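Local structure of Xaa-Pro dipeptidase (Mycobacterium tuberculosis, 5E2C) at residues 46-51 and 86-91; 72-75 and 79-82; 18-23 and 120-125. The protein is probably a metal-dependent aminopeptidase of the prolidase family, present here as its N-terminal creatinase/prolidase-type domain alone, without the peptidase domain. All blocks are in the same frame, centred on the assembly; numbering follows the deposited sequence.

Interaction 1. Residues 46-51 and 86-91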
loop_
_atom_site.group_PDB
_atom_site.type_symbol
_atom_site.label_atom_id
_atom_site.label_comp_id
_atom_site.label_asym_id
_atom_site.label_seq_id
_atom_site.Cartn_x
_atom_site.Cartn_y
_atom_site.Cartn_z
ATOM N N ASP A 46 25.664 4.250 6.964
ATOM C CA ASP A 46 27.111 4.446 7.032
ATOM C C ASP A 46 27.621 5.103 5.738
ATOM O O ASP A 46 26.843 5.710 5.000
ATOM C CB ASP A 46 27.828 3.134 7.416
ATOM C CG ASP A 46 27.808 2.080 6.324
ATOM O OD1 ASP A 46 27.297 2.324 5.206
ATOM O OD2 ASP A 46 28.320 0.969 6.602
ATOM N N GLU A 47 28.917 5.002 5.471
ATOM C CA GLU A 47 29.523 5.740 4.364
ATOM C C GLU A 47 29.236 5.171 2.976
ATOM O O GLU A 47 29.629 5.775 1.982
ATOM C CB GLU A 47 31.045 5.883 4.578
ATOM C CG GLU A 47 31.404 6.823 5.717
ATOM C CD GLU A 47 30.940 8.257 5.466
ATOM O OE1 GLU A 47 31.262 8.808 4.396
ATOM O OE2 GLU A 47 30.249 8.828 6.340
ATOM N N ARG A 48 28.547 4.033 2.890
ATOM C CA ARG A 48 28.245 3.437 1.577
ATOM C C ARG A 48 27.319 4.351 0.771
ATOM O O ARG A 48 26.445 5.001 1.320
ATOM C CB ARG A 48 27.608 2.058 1.728
ATOM C CG ARG A 48 28.577 0.985 2.188
ATOM C CD ARG A 48 27.881 -0.325 2.520
ATOM N NE ARG A 48 27.117 -0.265 3.763
ATOM C CZ ARG A 48 26.533 -1.312 4.346
ATOM N NH1 ARG A 48 26.638 -2.525 3.821
ATOM N NH2 ARG A 48 25.853 -1.146 5.472
ATOM N N ASP A 49 27.553 4.413 -0.532
ATOM C CA ASP A 49 26.776 5.278 -1.405
ATOM C C ASP A 49 25.412 4.678 -1.716
ATOM O O ASP A 49 25.217 3.448 -1.706
ATOM C CB ASP A 49 27.505 5.528 -2.726
ATOM C CG ASP A 49 28.805 6.295 -2.552
ATOM O OD1 ASP A 49 28.893 7.191 -1.670
ATOM O OD2 ASP A 49 29.734 6.012 -3.330
ATOM N N ALA A 50 24.484 5.577 -2.022
ATOM C CA ALA A 50 23.110 5.208 -2.330
ATOM C C ALA A 50 22.995 4.510 -3.680
ATOM O O ALA A 50 23.849 4.666 -4.552
ATOM C CB ALA A 50 22.226 6.446 -2.292
ATOM N N VAL A 51 21.944 3.714 -3.838
ATOM C CA VAL A 51 21.696 3.008 -5.096
ATOM C C VAL A 51 20.297 3.374 -5.589
ATOM O O VAL A 51 19.311 3.231 -4.843
ATOM C CB VAL A 51 21.823 1.474 -4.918
ATOM C CG1 VAL A 51 21.669 0.768 -6.252
ATOM C CG2 VAL A 51 23.151 1.110 -4.247
ATOM N N GLY A 86 19.867 -6.786 1.772
ATOM C CA GLY A 86 20.115 -8.053 2.478
ATOM C C GLY A 86 21.519 -8.584 2.209
ATOM O O GLY A 86 22.215 -9.046 3.124
ATOM N N GLU A 87 21.937 -8.479 0.951
ATOM C CA GLU A 87 23.283 -8.890 0.514
ATOM C C GLU A 87 24.368 -8.004 1.117
ATOM O O GLU A 87 25.475 -8.471 1.342
ATOM C CB GLU A 87 23.386 -8.824 -1.004
ATOM C CG GLU A 87 22.589 -9.901 -1.718
ATOM C CD GLU A 87 22.416 -9.638 -3.199
ATOM O OE1 GLU A 87 22.902 -8.596 -3.709
ATOM O OE2 GLU A 87 21.780 -10.486 -3.860
ATOM N N ALA A 88 24.053 -6.734 1.380
ATOM C CA ALA A 88 24.967 -5.812 2.065
ATOM C C ALA A 88 24.977 -5.949 3.603
ATOM O O ALA A 88 25.597 -5.143 4.272
ATOM C CB ALA A 88 24.630 -4.376 1.680
ATOM N N GLY A 89 24.275 -6.931 4.160
ATOM C CA GLY A 89 24.287 -7.178 5.606
ATOM C C GLY A 89 23.537 -6.172 6.463
ATOM O O GLY A 89 23.789 -6.043 7.653
ATOM N N VAL A 90 22.572 -5.487 5.869
ATOM C CA VAL A 90 21.766 -4.506 6.585
ATOM C C VAL A 90 20.895 -5.203 7.629
ATOM O O VAL A 90 20.125 -6.072 7.290
ATOM C CB VAL A 90 20.910 -3.725 5.554
ATOM C CG1 VAL A 90 19.810 -2.914 6.217
ATOM C CG2 VAL A 90 21.816 -2.824 4.750
ATOM N N GLY A 91 21.026 -4.831 8.900
ATOM C CA GLY A 91 20.236 -5.460 9.968
ATOM C C GLY A 91 18.789 -5.006 10.005
ATOM O O GLY A 91 17.867 -5.823 10.078
HETATM O O HOH W 1 25.558 -3.625 6.900
#
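The Schellman motif that closes helix 77-87 meets Arg48, which reaches it from the loop between strands 40-44 and 51-54. Arg48 NH1 donates to Ala88 O at 2.9 Å. The oxygen is met in the carbonyl plane on a lone pair (C=O...N 135°), and it lies only 4° out of the guanidinium plane, so Ala88 O sits at the edge of the guanidinium. Ala88 is the first residue past the helix; Gly89, with positive phi, is the C-prime position, its N bonded to Gly86 O while Val90 N returns to Ala85 O. The carbonyl gripped by Arg48 therefore belongs to the helix end, where a positive charge should be electrostatically favourable. A water bridges the same two groups, accepting from Arg48 NH2 at 2.9 Å and donating to Ala88 O. Arg48 NH1 also lies 3.5 Å from Ala88 CB.

Behind this contact, Asp46 fixes the rotation of the guanidinium. Asp46 OD1 takes Arg48 NE through the syn lone pair in a 3.0 Å salt bridge, and receives Arg48 N from above the carboxylate plane, closing an Asx turn. Arg48 bends at chi3 (-73°), which brings NE alongside Asp46 OD1, at the edge of the guanidinium, while NH1 faces the helix end. Lys9 NZ ties down the loop backbone through Asp46 O and Arg48 O.

Interaction 2. Residues 72-75 and 79-82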
loop_
_atom_site.group_PDB
_atom_site.type_symbol
_atom_site.label_atom_id
_atom_site.label_comp_id
_atom_site.label_asym_id
_atom_site.label_seq_id
_atom_site.Cartn_x
_atom_site.Cartn_y
_atom_site.Cartn_z
ATOM N N ALA A 72 20.606 0.793 -11.009
ATOM C CA ALA A 72 20.242 -0.545 -11.426
ATOM C C ALA A 72 18.999 -0.460 -12.297
ATOM O O ALA A 72 18.081 0.287 -11.984
ATOM C CB ALA A 72 19.949 -1.396 -10.208
ATOM N N ILE A 73 18.958 -1.232 -13.378
ATOM C CA ILE A 73 17.798 -1.266 -14.253
ATOM C C ILE A 73 17.068 -2.588 -14.041
ATOM O O ILE A 73 17.558 -3.651 -14.415
ATOM C CB ILE A 73 18.164 -1.059 -15.747
ATOM C CG1 ILE A 73 18.887 0.276 -15.954
ATOM C CG2 ILE A 73 16.917 -1.144 -16.621
ATOM C CD1 ILE A 73 18.104 1.501 -15.530
ATOM N N GLU A 74 15.887 -2.512 -13.431
ATOM C CA GLU A 74 15.208 -3.707 -12.909
ATOM C C GLU A 74 13.704 -3.628 -13.072
ATOM O O GLU A 74 13.136 -2.534 -13.048
ATOM C CB GLU A 74 15.540 -3.824 -11.425
ATOM C CG GLU A 74 17.000 -4.132 -11.155
ATOM C CD GLU A 74 17.370 -5.546 -11.547
ATOM O OE1 GLU A 74 16.479 -6.422 -11.474
ATOM O OE2 GLU A 74 18.541 -5.781 -11.917
ATOM N N ARG A 75 13.055 -4.783 -13.204
ATOM C CA ARG A 75 11.602 -4.839 -13.363
ATOM C C ARG A 75 10.862 -4.421 -12.082
ATOM O O ARG A 75 9.843 -3.728 -12.152
ATOM C CB ARG A 75 11.173 -6.259 -13.787
ATOM C CG ARG A 75 9.713 -6.382 -14.195
ATOM C CD ARG A 75 9.346 -7.821 -14.541
ATOM N NE ARG A 75 10.242 -8.376 -15.545
ATOM C CZ ARG A 75 10.029 -8.389 -16.861
ATOM N NH1 ARG A 75 8.909 -7.912 -17.398
ATOM N NH2 ARG A 75 10.953 -8.909 -17.652
ATOM N N ARG A 79 11.823 -4.321 -4.666
ATOM C CA ARG A 79 12.276 -5.663 -4.385
ATOM C C ARG A 79 13.773 -5.842 -4.658
ATOM O O ARG A 79 14.509 -6.415 -3.856
ATOM C CB ARG A 79 11.460 -6.622 -5.237
ATOM C CG ARG A 79 11.672 -8.051 -4.894
ATOM C CD ARG A 79 11.281 -8.933 -6.055
ATOM N NE ARG A 79 11.667 -10.277 -5.702
ATOM C CZ ARG A 79 12.903 -10.766 -5.797
ATOM N NH1 ARG A 79 13.905 -10.039 -6.305
ATOM N NH2 ARG A 79 13.127 -12.009 -5.394
ATOM N N TYR A 80 14.230 -5.348 -5.803
ATOM C CA TYR A 80 15.644 -5.397 -6.116
ATOM C C TYR A 80 16.495 -4.750 -5.041
ATOM O O TYR A 80 17.488 -5.329 -4.589
ATOM C CB TYR A 80 15.912 -4.726 -7.464
ATOM C CG TYR A 80 17.382 -4.624 -7.710
ATOM C CD1 TYR A 80 18.100 -5.734 -8.153
ATOM C CD2 TYR A 80 18.073 -3.456 -7.449
ATOM C CE1 TYR A 80 19.457 -5.666 -8.333
ATOM C CE2 TYR A 80 19.435 -3.375 -7.640
ATOM C CZ TYR A 80 20.119 -4.490 -8.094
ATOM O OH TYR A 80 21.470 -4.430 -8.291
ATOM N N LEU A 81 16.099 -3.548 -4.612
ATOM C CA LEU A 81 16.859 -2.827 -3.602
ATOM C C LEU A 81 16.821 -3.472 -2.219
ATOM O O LEU A 81 17.843 -3.483 -1.523
ATOM C CB LEU A 81 16.442 -1.359 -3.531
ATOM C CG LEU A 81 16.848 -0.574 -4.782
ATOM C CD1 LEU A 81 16.308 0.856 -4.709
ATOM C CD2 LEU A 81 18.355 -0.548 -5.001
ATOM N N ALA A 82 15.682 -4.029 -1.832
ATOM C CA ALA A 82 15.630 -4.795 -0.592
ATOM C C ALA A 82 16.611 -5.974 -0.674
ATOM O O ALA A 82 17.329 -6.246 0.288
ATOM C CB ALA A 82 14.232 -5.274 -0.288
#
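Tyr80, on helix 77-87, lays its ring against two residues: Ala72, in strand 70-73, and Glu74, just beyond its end. The packing is closest at Ala72, a buried residue whose CB comes within 3.3 Å of Tyr80 CE2. Its approach to the ring is oblique, and the same methyl stays 3.8 Å from Tyr80 CZ, so it touches the outer half of the ring on the CE2 side.

Glu74 covers the other part. Glu74 CG stands over one ring face, 3.7 Å from the Tyr80 centroid and 22° off the normal, which meets the geometry of a CH-pi contact. The bend at chi2 brings CD over the ring, and the carboxylate lies nearly parallel to it, the two planes 9° apart. This stack is displaced toward the CD1-CE1 side, with Glu74 CD 3.5 Å from Tyr80 CD1. The aliphatic CG and the flat acid group thus share one face of the aromatic ring.

This side is the looser one: Glu74 and Tyr80 are both partly exposed, and no hydrogen bond spans the two segments. Arg79 carries the opposite charge to Glu74, but its NH1 is 6.8 Å from Glu74 OE1, too far for a salt bridge. The tyrosine hydroxyl has its polar partner one turn along the helix, in Arg84 NH1.

Tyr80 CG lies anti to the backbone N (chi1 173°), a torsion that carries the ring out from the helix to the strand. Strand 70-73 is parallel to neighbouring strand 51-54, and helix 77-87 follows it after a short turn, folding back across one face of the sheet: the first half of a beta-alpha-beta crossover, since helix 77-87 leads on to strand 92-95, which runs parallel to 70-73 further across the sheet.

Interaction 3. Residues 18-23 and 120-125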
loop_
_atom_site.group_PDB
_atom_site.type_symbol
_atom_site.label_atom_id
_atom_site.label_comp_id
_atom_site.label_asym_id
_atom_site.label_seq_id
_atom_site.Cartn_x
_atom_site.Cartn_y
_atom_site.Cartn_z
ATOM N N ASP A 18 19.821 0.696 9.761
ATOM C CA ASP A 18 21.091 0.586 9.047
ATOM C C ASP A 18 20.990 1.059 7.603
ATOM O O ASP A 18 22.009 1.377 6.976
ATOM C CB ASP A 18 21.581 -0.852 9.099
ATOM C CG ASP A 18 21.664 -1.358 10.520
ATOM O OD1 ASP A 18 22.459 -0.786 11.287
ATOM O OD2 ASP A 18 20.914 -2.281 10.893
ATOM N N ALA A 19 19.763 1.112 7.088
ATOM C CA ALA A 19 19.491 1.611 5.726
ATOM C C ALA A 19 18.004 1.906 5.611
ATOM O O ALA A 19 17.203 1.536 6.484
ATOM C CB ALA A 19 19.921 0.601 4.667
HETATM N N MSE A 20 17.651 2.606 4.541
HETATM C CA MSE A 20 16.279 2.913 4.241
HETATM C C MSE A 20 16.031 2.752 2.770
HETATM O O MSE A 20 16.829 3.196 1.923
HETATM C CB MSE A 20 16.016 4.353 4.625
HETATM C CG MSE A 20 14.612 4.679 4.210
HETATM SE SE MSE A 20 13.899 5.969 5.442
HETATM C CE MSE A 20 12.045 5.917 4.764
ATOM N N LEU A 21 14.908 2.122 2.474
ATOM C CA LEU A 21 14.368 2.040 1.122
ATOM C C LEU A 21 13.357 3.160 0.948
ATOM O O LEU A 21 12.373 3.257 1.696
ATOM C CB LEU A 21 13.658 0.706 0.914
ATOM C CG LEU A 21 12.953 0.540 -0.434
ATOM C CD1 LEU A 21 13.968 0.610 -1.574
ATOM C CD2 LEU A 21 12.199 -0.781 -0.432
ATOM N N ILE A 22 13.605 4.022 -0.021
ATOM C CA ILE A 22 12.671 5.098 -0.342
ATOM C C ILE A 22 11.860 4.723 -1.591
ATOM O O ILE A 22 12.424 4.451 -2.660
ATOM C CB ILE A 22 13.411 6.429 -0.546
ATOM C CG1 ILE A 22 14.219 6.763 0.714
ATOM C CG2 ILE A 22 12.434 7.564 -0.833
ATOM C CD1 ILE A 22 15.650 6.382 0.607
ATOM N N SER A 23 10.537 4.701 -1.429
ATOM C CA SER A 23 9.598 4.257 -2.468
ATOM C C SER A 23 8.644 5.372 -2.965
ATOM O O SER A 23 8.052 5.244 -4.053
ATOM C CB SER A 23 8.752 3.090 -1.948
ATOM O OG SER A 23 9.554 1.977 -1.550
ATOM N N VAL A 120 11.484 -2.494 8.677
ATOM C CA VAL A 120 10.949 -1.648 9.732
ATOM C C VAL A 120 10.196 -0.453 9.160
ATOM O O VAL A 120 10.729 0.288 8.330
ATOM C CB VAL A 120 12.087 -1.143 10.628
ATOM C CG1 VAL A 120 11.557 -0.219 11.728
ATOM C CG2 VAL A 120 12.857 -2.325 11.220
ATOM N N ARG A 121 8.960 -0.258 9.605
ATOM C CA ARG A 121 8.192 0.911 9.183
ATOM C C ARG A 121 8.960 2.204 9.499
ATOM O O ARG A 121 9.407 2.435 10.642
ATOM C CB ARG A 121 6.818 0.933 9.851
ATOM C CG ARG A 121 5.912 -0.235 9.482
ATOM C CD ARG A 121 4.808 -0.369 10.529
ATOM N NE ARG A 121 3.814 -1.360 10.150
ATOM C CZ ARG A 121 3.991 -2.680 10.186
ATOM N NH1 ARG A 121 5.140 -3.213 10.607
ATOM N NH2 ARG A 121 2.998 -3.480 9.802
ATOM N N ALA A 122 9.116 3.048 8.482
ATOM C CA ALA A 122 9.901 4.268 8.595
ATOM C C ALA A 122 9.309 5.460 7.834
ATOM O O ALA A 122 10.044 6.388 7.472
ATOM C CB ALA A 122 11.328 4.016 8.123
ATOM N N SER A 123 8.000 5.474 7.615
ATOM C CA SER A 123 7.401 6.625 6.930
ATOM C C SER A 123 7.565 7.874 7.781
ATOM O O SER A 123 7.317 7.852 8.991
ATOM C CB SER A 123 5.946 6.382 6.602
ATOM O OG SER A 123 5.851 5.477 5.525
ATOM N N GLY A 124 7.999 8.957 7.144
ATOM C CA GLY A 124 8.226 10.221 7.825
ATOM C C GLY A 124 9.690 10.586 7.932
ATOM O O GLY A 124 10.025 11.726 8.247
ATOM N N THR A 125 10.569 9.627 7.676
ATOM C CA THR A 125 11.986 9.855 7.862
ATOM C C THR A 125 12.487 10.911 6.873
ATOM O O THR A 125 13.195 11.848 7.261
ATOM C CB THR A 125 12.790 8.551 7.742
ATOM O OG1 THR A 125 12.258 7.583 8.652
ATOM C CG2 THR A 125 14.235 8.782 8.102
#
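Selenomethionine Met20 carries this contact from strand 19-22, laying its SE against Thr125 and its CE against Ala122. Met20 SE lies 3.6 Å from Thr125 CB and 3.9 Å from its CG2, while the terminal CE approaches Ala122 CB at 3.9 Å. Met20 CE is also 3.4 Å from Ala122 O. Met20 and Thr125 pass each other in opposite directions, and their contact is van der Waals in kind, with no hydrogen bond across the segments. With CG anti to the backbone N (chi1 176°), Met20 extends away from its strand before bending at chi2.

The next shell is the type II turn running from Ala122 to Thr125. Ala122 O accepts twice from Thr125: from OG1 at 2.8 Å and from N at 3.3 Å, both arriving from the same face of the carbonyl plane. The hydroxyl is tilted 26° from that plane. These bonds hold the threonine so that its CB and methyl meet the selenium, and they engage the carbonyl beside Met20 CE.

Farther out, helix 3-14 closes over the site: Ile12 touches Met20, while Leu8 and Gln11 touch Thr125. Arg121, just before the turn, forms a salt bridge with Asp106 of the second subunit. The contact belongs to the buried layer between helix 3-14 and the mixed sheet of the creatinase/prolidase N-terminal domain, where strand 92-95 lies between strands 19-22 and 118-121.

The three contacts lie within one domain, at separate places in its fold, their centres about 13 to 16 Å apart, and they are nested in sequence: interaction 2 within the loop closed by interaction 1, and that within interaction 3. Interactions 1 and 2 share helix 77-87 and touch where Val51 CG1 meets Leu81 CD2 at 3.8 Å. Interaction 1 reaches interaction 3 through Val90 CG1, 3.8 Å from Ala19 CB. Leu81 CB also packs 3.7 Å from Leu21 CD1, so the helix of interaction 2 meets the central strand of interaction 3, although their centres fall on opposite sides of the chain's centre. The peptidase domain is absent from this construct.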